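Long-range contacts in tudor domain-containing protein 1 (Homo sapiens, PDB 5M9N), which probably helps silence transposable elements during spermatogenesis through the piRNA pathway, and recognises arginine-methylated peptides with its Tudor domains: residues 24-29 with 139-144; 67-72 with 132-138; 79-83 with 128-133; 90-94 with 114-118. All coordinates share one frame; numbering follows the deposited sequence.

Contact 1 (24-29 with 139-144); sequences LIPKVL and LELPMQ
L24 begins the contact by receiving L139 from the other loop: the methyl CD1 of L139 settles 3.5 Å from the carbonyl carbon C of L24, the two side chains crossing at about a right angle. P26 presents the rim of its ring to M143, whose sulfur SD lies 3.6 Å from P26 CB. The bend at the end of the methionine, chi3 -67°, folds CE back until it also reaches V28 CG2. K27 contributes its backbone in two ways. Its O accepts a hydrogen bond from M143 N at 3.1 Å. Its N donates to a water at 2.9 Å, and that water in turn donates to L139 O and L141 O. L29 brings CD1 to 3.4 Å from M143 O and its CG to P142 CB. Q144 NE2 bonds P142 O, bracing its own loop. The N-terminal extension before strand 36-44 is thereby packed on the loop that runs from strand 131-132 of the Tudor barrel to strand 146-150. One direct bond and one shared water join the two irregular chains, while the L29 N buried here finds no partner, so shape and apolar contact carry much of the fit.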
loop_
_atom_site.group_PDB
_atom_site.type_symbol
_atom_site.label_atom_id
_atom_site.label_comp_id
_atom_site.label_asym_id
_atom_site.label_seq_id
_atom_site.Cartn_x
_atom_site.Cartn_y
_atom_site.Cartn_z
ATOM N N LEU A 24 -0.295 -4.967 -19.210
ATOM C CA LEU A 24 -0.644 -4.155 -18.041
ATOM C C LEU A 24 -0.307 -4.864 -16.742
ATOM O O LEU A 24 -1.098 -4.879 -15.795
ATOM C CB LEU A 24 -2.114 -3.707 -18.080
ATOM C CG LEU A 24 -2.401 -2.645 -19.149
ATOM C CD1 LEU A 24 -3.856 -2.198 -19.085
ATOM C CD2 LEU A 24 -1.457 -1.437 -19.002
ATOM N N ILE A 25 0.914 -5.392 -16.695
ATOM C CA ILE A 25 1.401 -6.162 -15.553
ATOM C C ILE A 25 2.080 -5.166 -14.627
ATOM O O ILE A 25 3.069 -4.548 -15.006
ATOM C CB ILE A 25 2.400 -7.256 -15.992
ATOM C CG1 ILE A 25 1.713 -8.252 -16.951
ATOM C CG2 ILE A 25 3.025 -7.965 -14.792
ATOM C CD1 ILE A 25 0.433 -8.876 -16.436
ATOM N N PRO A 26 1.529 -4.980 -13.433
ATOM C CA PRO A 26 2.296 -4.199 -12.471
ATOM C C PRO A 26 3.577 -4.923 -12.004
ATOM O O PRO A 26 3.668 -6.147 -11.990
ATOM C CB PRO A 26 1.320 -3.978 -11.337
ATOM C CG PRO A 26 0.320 -5.084 -11.437
ATOM C CD PRO A 26 0.268 -5.511 -12.869
ATOM N N LYS A 27 4.579 -4.129 -11.692
ATOM C CA LYS A 27 5.881 -4.610 -11.219
ATOM C C LYS A 27 5.880 -4.648 -9.691
ATOM O O LYS A 27 5.085 -3.963 -9.056
ATOM C CB LYS A 27 6.980 -3.702 -11.743
ATOM C CG LYS A 27 7.212 -3.831 -13.233
ATOM C CD LYS A 27 8.160 -2.731 -13.709
ATOM C CE LYS A 27 8.900 -3.110 -14.975
ATOM N NZ LYS A 27 7.937 -3.341 -16.088
ATOM N N VAL A 28 6.764 -5.457 -9.105
ATOM C CA VAL A 28 6.778 -5.703 -7.650
ATOM C C VAL A 28 8.174 -5.421 -7.118
ATOM O O VAL A 28 9.178 -5.840 -7.713
ATOM C CB VAL A 28 6.357 -7.145 -7.329
ATOM C CG1 VAL A 28 6.581 -7.478 -5.855
ATOM C CG2 VAL A 28 4.885 -7.354 -7.686
ATOM N N LEU A 29 8.243 -4.707 -5.995
ATOM C CA LEU A 29 9.516 -4.522 -5.340
ATOM C C LEU A 29 10.083 -5.898 -4.970
ATOM O O LEU A 29 9.386 -6.754 -4.439
ATOM C CB LEU A 29 9.378 -3.634 -4.106
ATOM C CG LEU A 29 9.066 -2.179 -4.427
ATOM C CD1 LEU A 29 8.424 -1.486 -3.242
ATOM C CD2 LEU A 29 10.318 -1.413 -4.850
ATOM N N LEU A 139 3.193 1.994 -15.629
ATOM C CA LEU A 139 3.503 0.830 -14.786
ATOM C C LEU A 139 4.987 0.485 -14.698
ATOM O O LEU A 139 5.342 -0.575 -14.200
ATOM C CB LEU A 139 2.721 -0.420 -15.283
ATOM C CG LEU A 139 1.210 -0.314 -15.277
ATOM C CD1 LEU A 139 0.573 -1.594 -15.822
ATOM C CD2 LEU A 139 0.753 -0.084 -13.859
ATOM N N GLU A 140 5.860 1.377 -15.142
ATOM C CA GLU A 140 7.286 1.121 -15.068
ATOM C C GLU A 140 7.821 1.205 -13.630
ATOM O O GLU A 140 8.659 0.395 -13.280
ATOM C CB GLU A 140 8.056 2.040 -16.016
ATOM C CG GLU A 140 7.804 1.666 -17.462
ATOM C CD GLU A 140 8.579 2.505 -18.448
ATOM O OE1 GLU A 140 9.045 3.601 -18.064
ATOM O OE2 GLU A 140 8.691 2.084 -19.617
ATOM N N LEU A 141 7.320 2.139 -12.811
ATOM C CA LEU A 141 7.602 2.137 -11.380
ATOM C C LEU A 141 6.971 0.907 -10.711
ATOM O O LEU A 141 5.809 0.651 -10.945
ATOM C CB LEU A 141 7.050 3.409 -10.710
ATOM C CG LEU A 141 7.556 3.626 -9.257
ATOM C CD1 LEU A 141 9.043 3.893 -9.318
ATOM C CD2 LEU A 141 6.872 4.772 -8.534
ATOM N N PRO A 142 7.738 0.124 -9.915
ATOM C CA PRO A 142 7.053 -0.906 -9.161
ATOM C C PRO A 142 6.071 -0.334 -8.155
ATOM O O PRO A 142 6.240 0.794 -7.651
ATOM C CB PRO A 142 8.178 -1.716 -8.491
ATOM C CG PRO A 142 9.452 -1.261 -9.097
ATOM C CD PRO A 142 9.194 -0.093 -9.971
ATOM N N MET A 143 5.039 -1.117 -7.877
ATOM C CA MET A 143 4.060 -0.768 -6.889
ATOM C C MET A 143 4.686 -0.499 -5.511
ATOM O O MET A 143 5.502 -1.287 -4.987
ATOM C CB MET A 143 2.990 -1.863 -6.780
ATOM C CG MET A 143 2.186 -2.067 -8.039
ATOM S SD MET A 143 0.938 -3.352 -7.860
ATOM C CE MET A 143 2.008 -4.767 -7.690
ATOM N N GLN A 144 4.381 0.645 -4.939
ATOM C CA GLN A 144 5.137 1.076 -3.788
ATOM C C GLN A 144 4.619 0.686 -2.400
ATOM O O GLN A 144 5.349 0.927 -1.436
ATOM C CB GLN A 144 5.354 2.564 -3.877
ATOM C CG GLN A 144 6.156 2.955 -5.128
ATOM C CD GLN A 144 7.618 2.570 -5.050
ATOM O OE1 GLN A 144 8.316 2.957 -4.080
ATOM N NE2 GLN A 144 8.114 1.889 -6.055
HETATM O O HOH W 1 4.100 -1.290 -11.800
#

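Contact 2 (67-72 with 132-138); sequences SLSKYC and CPIIPKL
The last turns of helix 58-73 lie beside a loop running the opposite way, L68 opposite L138 and C72 opposite C132, with CA atoms 7.3 Å and 6.6 Å apart. Y71 is the side chain that fills the gap between them. With CG anti to the backbone N (chi1 158°), its ring reaches out from the helix and its hydroxyl donates to P133 O at 2.7 Å. The acceptor oxygen sits at the edge of the ring, near its plane, whereas the donor stands well above the plane of the carbonyl. One ring face carries L138 CD1, which makes a CH-pi contact 3.8 Å from the centroid of the Y71 ring, displaced toward the CG and CD2 side. The same methyl also meets L68 CD2, and the other branch of L138, CD2, touches S67 CB, so one leucine spans a full turn of the helix. I135 approaches the hydroxyl end obliquely through CG1 and CG2. Beyond the ring comes the covalent link: C72 and C132 form a disulfide with a left-handed chi3 of -84°, and C132 SG lies 3.6 Å from Y71 CE2, an oblique sulfur-aromatic contact. C90 and W99 of the sheet pack behind this bridge. A hydrogen bond at the end of the tyrosine, a methyl over its face and a disulfide beside it fix the helix to the loop that leaves the barrel. Such a helix, joining the Tudor barrel to the staphylococcal-nuclease-like part, to which strands 36-44 and 49-54 before it probably belong, is characteristic of the extended Tudor domain.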
loop_
_atom_site.group_PDB
_atom_site.type_symbol
_atom_site.label_atom_id
_atom_site.label_comp_id
_atom_site.label_asym_id
_atom_site.label_seq_id
_atom_site.Cartn_x
_atom_site.Cartn_y
_atom_site.Cartn_z
ATOM N N SER A 67 3.206 12.616 -13.561
ATOM C CA SER A 67 2.956 12.009 -14.860
ATOM C C SER A 67 1.520 11.559 -15.005
ATOM O O SER A 67 0.906 11.675 -16.080
ATOM C CB SER A 67 3.843 10.815 -15.064
ATOM O OG SER A 67 5.169 11.194 -15.004
ATOM N N LEU A 68 0.979 11.040 -13.915
ATOM C CA LEU A 68 -0.409 10.532 -13.920
ATOM C C LEU A 68 -1.413 11.683 -14.166
ATOM O O LEU A 68 -2.390 11.527 -14.862
ATOM C CB LEU A 68 -0.707 9.815 -12.603
ATOM C CG LEU A 68 -0.343 8.333 -12.549
ATOM C CD1 LEU A 68 -0.339 7.820 -11.103
ATOM C CD2 LEU A 68 -1.302 7.497 -13.406
ATOM N N SER A 69 -1.130 12.821 -13.541
ATOM C CA SER A 69 -1.939 14.025 -13.629
ATOM C C SER A 69 -1.879 14.558 -15.043
ATOM O O SER A 69 -2.895 14.882 -15.631
ATOM C CB SER A 69 -1.357 15.083 -12.674
ATOM O OG SER A 69 -1.936 16.350 -12.964
ATOM N N LYS A 70 -0.685 14.618 -15.606
ATOM C CA LYS A 70 -0.529 15.054 -16.971
ATOM C C LYS A 70 -1.258 14.167 -17.974
ATOM O O LYS A 70 -1.903 14.653 -18.899
ATOM C CB LYS A 70 0.951 15.073 -17.300
ATOM C CG LYS A 70 1.229 15.596 -18.687
ATOM C CD LYS A 70 2.714 15.735 -18.901
ATOM C CE LYS A 70 3.008 16.187 -20.331
ATOM N NZ LYS A 70 4.490 16.275 -20.559
ATOM N N TYR A 71 -1.167 12.858 -17.753
ATOM C CA TYR A 71 -1.703 11.871 -18.639
ATOM C C TYR A 71 -3.226 11.849 -18.552
ATOM O O TYR A 71 -3.896 11.911 -19.590
ATOM C CB TYR A 71 -1.095 10.487 -18.329
ATOM C CG TYR A 71 -1.929 9.314 -18.802
ATOM C CD1 TYR A 71 -1.896 8.883 -20.133
ATOM C CD2 TYR A 71 -2.766 8.648 -17.914
ATOM C CE1 TYR A 71 -2.688 7.809 -20.566
ATOM C CE2 TYR A 71 -3.574 7.577 -18.328
ATOM C CZ TYR A 71 -3.517 7.142 -19.634
ATOM O OH TYR A 71 -4.300 6.088 -19.991
ATOM N N CYS A 72 -3.765 11.759 -17.336
ATOM C CA CYS A 72 -5.216 11.718 -17.166
ATOM C C CYS A 72 -5.904 12.990 -17.633
ATOM O O CYS A 72 -7.009 12.913 -18.144
ATOM C CB CYS A 72 -5.620 11.380 -15.727
ATOM S SG CYS A 72 -5.165 9.687 -15.270
ATOM N N CYS A 132 -9.914 6.127 -14.871
ATOM C CA CYS A 132 -9.246 6.528 -16.147
ATOM C C CYS A 132 -8.571 5.159 -16.490
ATOM O O CYS A 132 -8.033 4.491 -15.581
ATOM C CB CYS A 132 -8.240 7.834 -15.814
ATOM S SG CYS A 132 -6.508 8.308 -16.395
ATOM N N PRO A 133 -8.555 4.700 -17.762
ATOM C CA PRO A 133 -7.573 3.608 -18.031
ATOM C C PRO A 133 -6.098 4.055 -17.928
ATOM O O PRO A 133 -5.833 5.251 -17.939
ATOM C CB PRO A 133 -7.880 3.178 -19.452
ATOM C CG PRO A 133 -8.602 4.336 -20.056
ATOM C CD PRO A 133 -9.313 5.076 -18.981
ATOM N N ILE A 134 -5.198 3.074 -17.771
ATOM C CA ILE A 134 -3.760 3.295 -17.621
ATOM C C ILE A 134 -3.080 2.763 -18.870
ATOM O O ILE A 134 -3.645 1.939 -19.605
ATOM C CB ILE A 134 -3.184 2.621 -16.327
ATOM C CG1 ILE A 134 -1.858 3.293 -15.879
ATOM C CG2 ILE A 134 -3.048 1.109 -16.496
ATOM C CD1 ILE A 134 -1.574 3.176 -14.390
ATOM N N ILE A 135 -1.868 3.237 -19.100
ATOM C CA ILE A 135 -0.992 2.708 -20.164
ATOM C C ILE A 135 0.273 2.088 -19.578
ATOM O O ILE A 135 0.641 2.429 -18.460
ATOM C CB ILE A 135 -0.643 3.782 -21.179
ATOM C CG1 ILE A 135 -0.047 4.994 -20.477
ATOM C CG2 ILE A 135 -1.900 4.147 -21.961
ATOM C CD1 ILE A 135 0.732 5.849 -21.433
ATOM N N PRO A 136 0.947 1.189 -20.327
ATOM C CA PRO A 136 2.075 0.452 -19.747
ATOM C C PRO A 136 3.259 1.347 -19.351
ATOM O O PRO A 136 3.983 0.984 -18.436
ATOM C CB PRO A 136 2.488 -0.526 -20.864
ATOM C CG PRO A 136 1.349 -0.528 -21.817
ATOM C CD PRO A 136 0.814 0.859 -21.751
ATOM N N LYS A 137 3.438 2.503 -19.988
ATOM C CA LYS A 137 4.476 3.439 -19.520
ATOM C C LYS A 137 4.290 3.777 -18.043
ATOM O O LYS A 137 5.255 3.878 -17.331
ATOM C CB LYS A 137 4.496 4.727 -20.340
ATOM C CG LYS A 137 5.586 5.751 -19.962
ATOM C CD LYS A 137 6.884 5.571 -20.760
ATOM C CE LYS A 137 8.099 6.299 -20.140
ATOM N NZ LYS A 137 9.328 6.275 -21.002
ATOM N N LEU A 138 3.054 3.917 -17.574
ATOM C CA LEU A 138 2.837 4.355 -16.195
ATOM C C LEU A 138 2.964 3.229 -15.163
ATOM O O LEU A 138 2.817 3.500 -13.972
ATOM C CB LEU A 138 1.500 5.074 -16.064
ATOM C CG LEU A 138 1.457 6.433 -16.760
ATOM C CD1 LEU A 138 0.044 6.937 -16.966
ATOM C CD2 LEU A 138 2.273 7.437 -15.946
#

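Contact 3 (79-83 with 128-133); sequences SDFYP and LMRLCP. With EDO (1,2-ethanediol), chain D.
F81 and P133 lie flat against each other, the phenyl ring and the pyrrolidine sliding past in opposite directions. P133 CD stands almost exactly over the phenyl, 3.7 Å from the centroid of the F81 ring and only 6° off its normal, a textbook CH-pi geometry. The proline also lays CB 3.6 Å from F81 CE1, and its N lies over the same face nearer the rim. On the opposite face P83, two residues on in the phenylalanine's own loop, places CD over the centre, so the aromatic ring is sandwiched between two prolines. The first torsion makes this possible: chi1 of -176° sets CG of F81 anti to the backbone N and extends the ring toward strand 131-132. There L131 meets it with CB, 4.1 Å from F81 CD2, while the side chains of L131 and P83 cross at about a right angle, CD1 against CG.

Strand 131-132 is an outermost strand of the five-stranded antiparallel Tudor sheet, which curls into the barrel of the SH3-like clan, and the 3-10 turn 128-130 leads into it from strand 123-127. L131 N closes that turn by bonding L128 O. L128 points its side chain at the loop and brings CD2 to 3.9 Å from F81 O. A 1,2-ethanediol, probably from the crystallisation liquor, fits between the loop and the turn: its O1 takes a weak bond from F81 N at 3.0 Å.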
loop_
_atom_site.group_PDB
_atom_site.type_symbol
_atom_site.label_atom_id
_atom_site.label_comp_id
_atom_site.label_asym_id
_atom_site.label_seq_id
_atom_site.Cartn_x
_atom_site.Cartn_y
_atom_site.Cartn_z
ATOM N N SER A 79 -16.686 8.515 -20.343
ATOM C CA SER A 79 -17.649 7.411 -20.184
ATOM C C SER A 79 -17.382 6.068 -20.901
ATOM O O SER A 79 -16.525 5.956 -21.777
ATOM C CB SER A 79 -19.086 7.916 -20.518
ATOM O OG SER A 79 -19.381 9.169 -19.898
ATOM N N ASP A 80 -18.155 5.056 -20.495
ATOM C CA ASP A 80 -18.046 3.679 -20.999
ATOM C C ASP A 80 -16.725 2.983 -20.581
ATOM O O ASP A 80 -16.388 1.937 -21.138
ATOM C CB ASP A 80 -18.276 3.616 -22.535
ATOM C CG ASP A 80 -19.091 2.367 -22.982
ATOM O OD1 ASP A 80 -18.913 1.258 -22.405
ATOM O OD2 ASP A 80 -19.917 2.502 -23.926
ATOM N N PHE A 81 -15.995 3.524 -19.591
ATOM C CA PHE A 81 -14.845 2.798 -19.005
ATOM C C PHE A 81 -15.334 1.898 -17.864
ATOM O O PHE A 81 -15.868 2.348 -16.854
ATOM C CB PHE A 81 -13.698 3.728 -18.585
ATOM C CG PHE A 81 -12.485 2.989 -18.074
ATOM C CD1 PHE A 81 -11.889 1.969 -18.837
ATOM C CD2 PHE A 81 -11.954 3.273 -16.803
ATOM C CE1 PHE A 81 -10.769 1.263 -18.354
ATOM C CE2 PHE A 81 -10.844 2.569 -16.331
ATOM C CZ PHE A 81 -10.250 1.575 -17.107
ATOM N N TYR A 82 -15.189 0.605 -18.092
ATOM C CA TYR A 82 -15.603 -0.410 -17.198
ATOM C C TYR A 82 -14.448 -1.372 -17.127
ATOM O O TYR A 82 -14.427 -2.383 -17.847
ATOM C CB TYR A 82 -16.882 -1.126 -17.700
ATOM C CG TYR A 82 -18.118 -0.281 -17.599
ATOM C CD1 TYR A 82 -18.891 -0.269 -16.440
ATOM C CD2 TYR A 82 -18.538 0.492 -18.680
ATOM C CE1 TYR A 82 -20.030 0.532 -16.355
ATOM C CE2 TYR A 82 -19.682 1.287 -18.612
ATOM C CZ TYR A 82 -20.420 1.309 -17.450
ATOM O OH TYR A 82 -21.551 2.099 -17.401
ATOM N N PRO A 83 -13.492 -1.108 -16.203
ATOM C CA PRO A 83 -12.412 -2.061 -15.988
ATOM C C PRO A 83 -12.885 -3.383 -15.399
ATOM O O PRO A 83 -13.932 -3.426 -14.728
ATOM C CB PRO A 83 -11.493 -1.306 -15.025
ATOM C CG PRO A 83 -12.389 -0.392 -14.273
ATOM C CD PRO A 83 -13.371 0.064 -15.325
ATOM N N LEU A 128 -17.374 5.484 -11.200
ATOM C CA LEU A 128 -16.654 5.261 -12.475
ATOM C C LEU A 128 -16.115 6.531 -13.153
ATOM O O LEU A 128 -15.112 6.472 -13.885
ATOM C CB LEU A 128 -17.520 4.463 -13.470
ATOM C CG LEU A 128 -17.900 3.029 -13.117
ATOM C CD1 LEU A 128 -18.799 2.450 -14.199
ATOM C CD2 LEU A 128 -16.712 2.140 -13.025
ATOM N N MET A 129 -16.737 7.676 -12.868
ATOM C CA MET A 129 -16.266 8.934 -13.393
ATOM C C MET A 129 -14.854 9.260 -12.824
ATOM O O MET A 129 -14.143 10.024 -13.436
ATOM C CB MET A 129 -17.233 10.066 -13.061
ATOM C CG MET A 129 -18.685 9.859 -13.478
ATOM S SD MET A 129 -18.815 10.197 -15.236
ATOM C CE MET A 129 -20.504 9.624 -15.575
ATOM N N ARG A 130 -14.446 8.638 -11.705
ATOM C CA ARG A 130 -13.133 8.923 -11.069
ATOM C C ARG A 130 -12.116 7.859 -11.473
ATOM O O ARG A 130 -10.995 7.852 -10.957
ATOM C CB ARG A 130 -13.291 9.130 -9.523
ATOM C CG ARG A 130 -14.029 10.447 -9.252
ATOM C CD ARG A 130 -14.503 10.781 -7.837
ATOM N NE ARG A 130 -13.379 11.221 -7.120
ATOM C CZ ARG A 130 -13.133 12.406 -6.579
ATOM N NH1 ARG A 130 -13.998 13.414 -6.487
ATOM N NH2 ARG A 130 -11.958 12.535 -6.085
ATOM N N LEU A 131 -12.461 6.981 -12.430
ATOM C CA LEU A 131 -11.462 6.041 -12.973
ATOM C C LEU A 131 -11.146 6.416 -14.421
ATOM O O LEU A 131 -12.026 6.905 -15.074
ATOM C CB LEU A 131 -11.900 4.603 -12.880
ATOM C CG LEU A 131 -12.535 4.162 -11.552
ATOM C CD1 LEU A 131 -13.195 2.778 -11.705
ATOM C CD2 LEU A 131 -11.508 4.168 -10.458
ATOM N N CYS A 132 -9.914 6.127 -14.871
ATOM C CA CYS A 132 -9.246 6.528 -16.147
ATOM C C CYS A 132 -8.571 5.159 -16.490
ATOM O O CYS A 132 -8.033 4.491 -15.581
ATOM C CB CYS A 132 -8.240 7.834 -15.814
ATOM S SG CYS A 132 -6.508 8.308 -16.395
ATOM N N PRO A 133 -8.555 4.700 -17.762
ATOM C CA PRO A 133 -7.573 3.608 -18.031
ATOM C C PRO A 133 -6.098 4.055 -17.928
ATOM O O PRO A 133 -5.833 5.251 -17.939
ATOM C CB PRO A 133 -7.880 3.178 -19.452
ATOM C CG PRO A 133 -8.602 4.336 -20.056
ATOM C CD PRO A 133 -9.313 5.076 -18.981
HETATM C C1 EDO D . -18.963 4.757 -16.987
HETATM O O1 EDO D . -17.770 5.111 -17.690
HETATM C C2 EDO D . -19.941 5.920 -16.985
HETATM O O2 EDO D . -19.247 7.114 -16.624
#

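Contact 4 (90-94 with 114-118); sequences CAQFS and LVGYV
The hydroxyl of Y117 shares a hydrogen bond with OE2 of E124, from strand 123-127, while the other carboxylate oxygen, OE1, is bonded by S94 OG, so both segments hold one acidic group. The same tyrosine oxygen, Y117 OH, lies 3.3 Å from F93 CA and 3.6 Å from F93 CD1. The strands themselves are not sheet neighbours: strand 99-109 runs between them in the curled sheet, and the short segments 90-92 and 114-117 cross at 100° with axes 8.8 Å apart. Y117 spans this interval. Its CG is anti to the carbonyl carbon (chi1 -68°), which sends the ring across to the facing strand, where CE1 rests 4.0 Å from A91 CB. A91 also receives V115, whose CG2 lies 4.2 Å from A91 CB. The rings of F93 and Y117 meet obliquely, their centroids 5.3 Å apart and planes inclined at 67°, closest through F93 CD1 and Y117 CE2. Both rings pack on the modified side chain of the bound peptide, which carries symmetrically dimethylated arginine, consistent with a place in the aromatic cage of this Tudor domain. The bond to E124 probably holds the hydroxyl end of Y117 in place, while A91 CB and F93 CD1 at its sides limit the turning of the ring, and the inclined rings would probably offer a methylated guanidinium aromatic surfaces for cation-pi attraction.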
loop_
_atom_site.group_PDB
_atom_site.type_symbol
_atom_site.label_atom_id
_atom_site.label_comp_id
_atom_site.label_asym_id
_atom_site.label_seq_id
_atom_site.Cartn_x
_atom_site.Cartn_y
_atom_site.Cartn_z
ATOM N N CYS A 90 -6.163 4.121 -13.396
ATOM C CA CYS A 90 -6.002 5.374 -12.634
ATOM C C CYS A 90 -7.314 5.665 -11.923
ATOM O O CYS A 90 -8.404 5.411 -12.472
ATOM C CB CYS A 90 -5.592 6.529 -13.540
ATOM S SG CYS A 90 -4.228 6.182 -14.654
ATOM N N ALA A 91 -7.200 6.073 -10.665
ATOM C CA ALA A 91 -8.290 6.466 -9.810
ATOM C C ALA A 91 -7.986 7.836 -9.194
ATOM O O ALA A 91 -6.840 8.072 -8.726
ATOM C CB ALA A 91 -8.449 5.454 -8.727
ATOM N N GLN A 92 -8.995 8.722 -9.178
ATOM C CA GLN A 92 -8.841 10.048 -8.582
ATOM C C GLN A 92 -9.303 10.028 -7.120
ATOM O O GLN A 92 -10.495 9.854 -6.817
ATOM C CB GLN A 92 -9.689 11.014 -9.418
ATOM C CG GLN A 92 -9.438 12.455 -9.207
ATOM C CD GLN A 92 -10.264 13.310 -10.138
ATOM O OE1 GLN A 92 -11.198 12.840 -10.826
ATOM N NE2 GLN A 92 -9.984 14.549 -10.127
ATOM N N PHE A 93 -8.348 10.131 -6.221
ATOM C CA PHE A 93 -8.551 10.013 -4.780
ATOM C C PHE A 93 -9.526 11.053 -4.289
ATOM O O PHE A 93 -9.467 12.191 -4.716
ATOM C CB PHE A 93 -7.155 10.145 -4.094
ATOM C CG PHE A 93 -7.144 9.954 -2.594
ATOM C CD1 PHE A 93 -7.989 9.043 -1.958
ATOM C CD2 PHE A 93 -6.193 10.622 -1.834
ATOM C CE1 PHE A 93 -7.936 8.854 -0.589
ATOM C CE2 PHE A 93 -6.137 10.449 -0.468
ATOM C CZ PHE A 93 -6.991 9.562 0.159
ATOM N N SER A 94 -10.478 10.654 -3.437
ATOM C CA SER A 94 -11.516 11.582 -3.047
ATOM C C SER A 94 -10.978 12.786 -2.253
ATOM O O SER A 94 -11.539 13.860 -2.358
ATOM C CB SER A 94 -12.591 10.931 -2.205
ATOM O OG SER A 94 -11.971 10.322 -1.112
ATOM N N LEU A 114 -14.895 -0.641 -5.820
ATOM C CA LEU A 114 -13.961 -0.680 -4.679
ATOM C C LEU A 114 -12.561 -0.745 -5.273
ATOM O O LEU A 114 -12.308 -1.613 -6.094
ATOM C CB LEU A 114 -14.251 -1.876 -3.818
ATOM C CG LEU A 114 -13.310 -2.079 -2.653
ATOM C CD1 LEU A 114 -13.450 -0.953 -1.652
ATOM C CD2 LEU A 114 -13.588 -3.419 -2.013
ATOM N N VAL A 115 -11.706 0.250 -4.971
ATOM C CA VAL A 115 -10.363 0.242 -5.524
ATOM C C VAL A 115 -9.295 0.291 -4.396
ATOM O O VAL A 115 -9.561 0.877 -3.370
ATOM C CB VAL A 115 -10.079 1.395 -6.519
ATOM C CG1 VAL A 115 -11.047 1.359 -7.732
ATOM C CG2 VAL A 115 -10.065 2.782 -5.847
ATOM N N GLY A 116 -8.177 -0.385 -4.603
ATOM C CA GLY A 116 -6.998 -0.304 -3.696
ATOM C C GLY A 116 -5.884 0.515 -4.304
ATOM O O GLY A 116 -5.536 0.323 -5.485
ATOM N N TYR A 117 -5.370 1.481 -3.547
ATOM C CA TYR A 117 -4.299 2.342 -4.057
ATOM C C TYR A 117 -3.000 1.614 -3.923
ATOM O O TYR A 117 -2.490 1.410 -2.792
ATOM C CB TYR A 117 -4.277 3.669 -3.336
ATOM C CG TYR A 117 -5.496 4.508 -3.660
ATOM C CD1 TYR A 117 -5.625 5.129 -4.884
ATOM C CD2 TYR A 117 -6.571 4.591 -2.776
ATOM C CE1 TYR A 117 -6.736 5.878 -5.193
ATOM C CE2 TYR A 117 -7.678 5.330 -3.088
ATOM C CZ TYR A 117 -7.788 5.951 -4.323
ATOM O OH TYR A 117 -8.906 6.730 -4.614
ATOM N N VAL A 118 -2.473 1.164 -5.051
ATOM C CA VAL A 118 -1.401 0.171 -5.002
ATOM C C VAL A 118 -0.028 0.751 -4.537
ATOM O O VAL A 118 0.917 0.043 -4.214
ATOM C CB VAL A 118 -1.177 -0.498 -6.342
ATOM C CG1 VAL A 118 -2.355 -1.371 -6.680
ATOM C CG2 VAL A 118 -0.851 0.499 -7.452
#

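Followed from the N terminus, the chain first passes through 24-29, which contact 1 later joins to 139-144, closing the widest loop. Within it, helix 58-73 enters contact 2, then the loop 79-83 enters contact 3, and strand 88-92 enters contact 4. The loops close in reverse order, 114-118 first, then 128-133, then 132-138, so the four nest without crossing. Contacts 2 and 3 share C132 and P133, and strand 131-132 pairs with strand 88-92, linking both to contact 4. L24 packs on I134, joining contacts 1 and 2, and M143 touches V118 of contact 4. Together they tie the N-terminal extension and helix to the Tudor barrel.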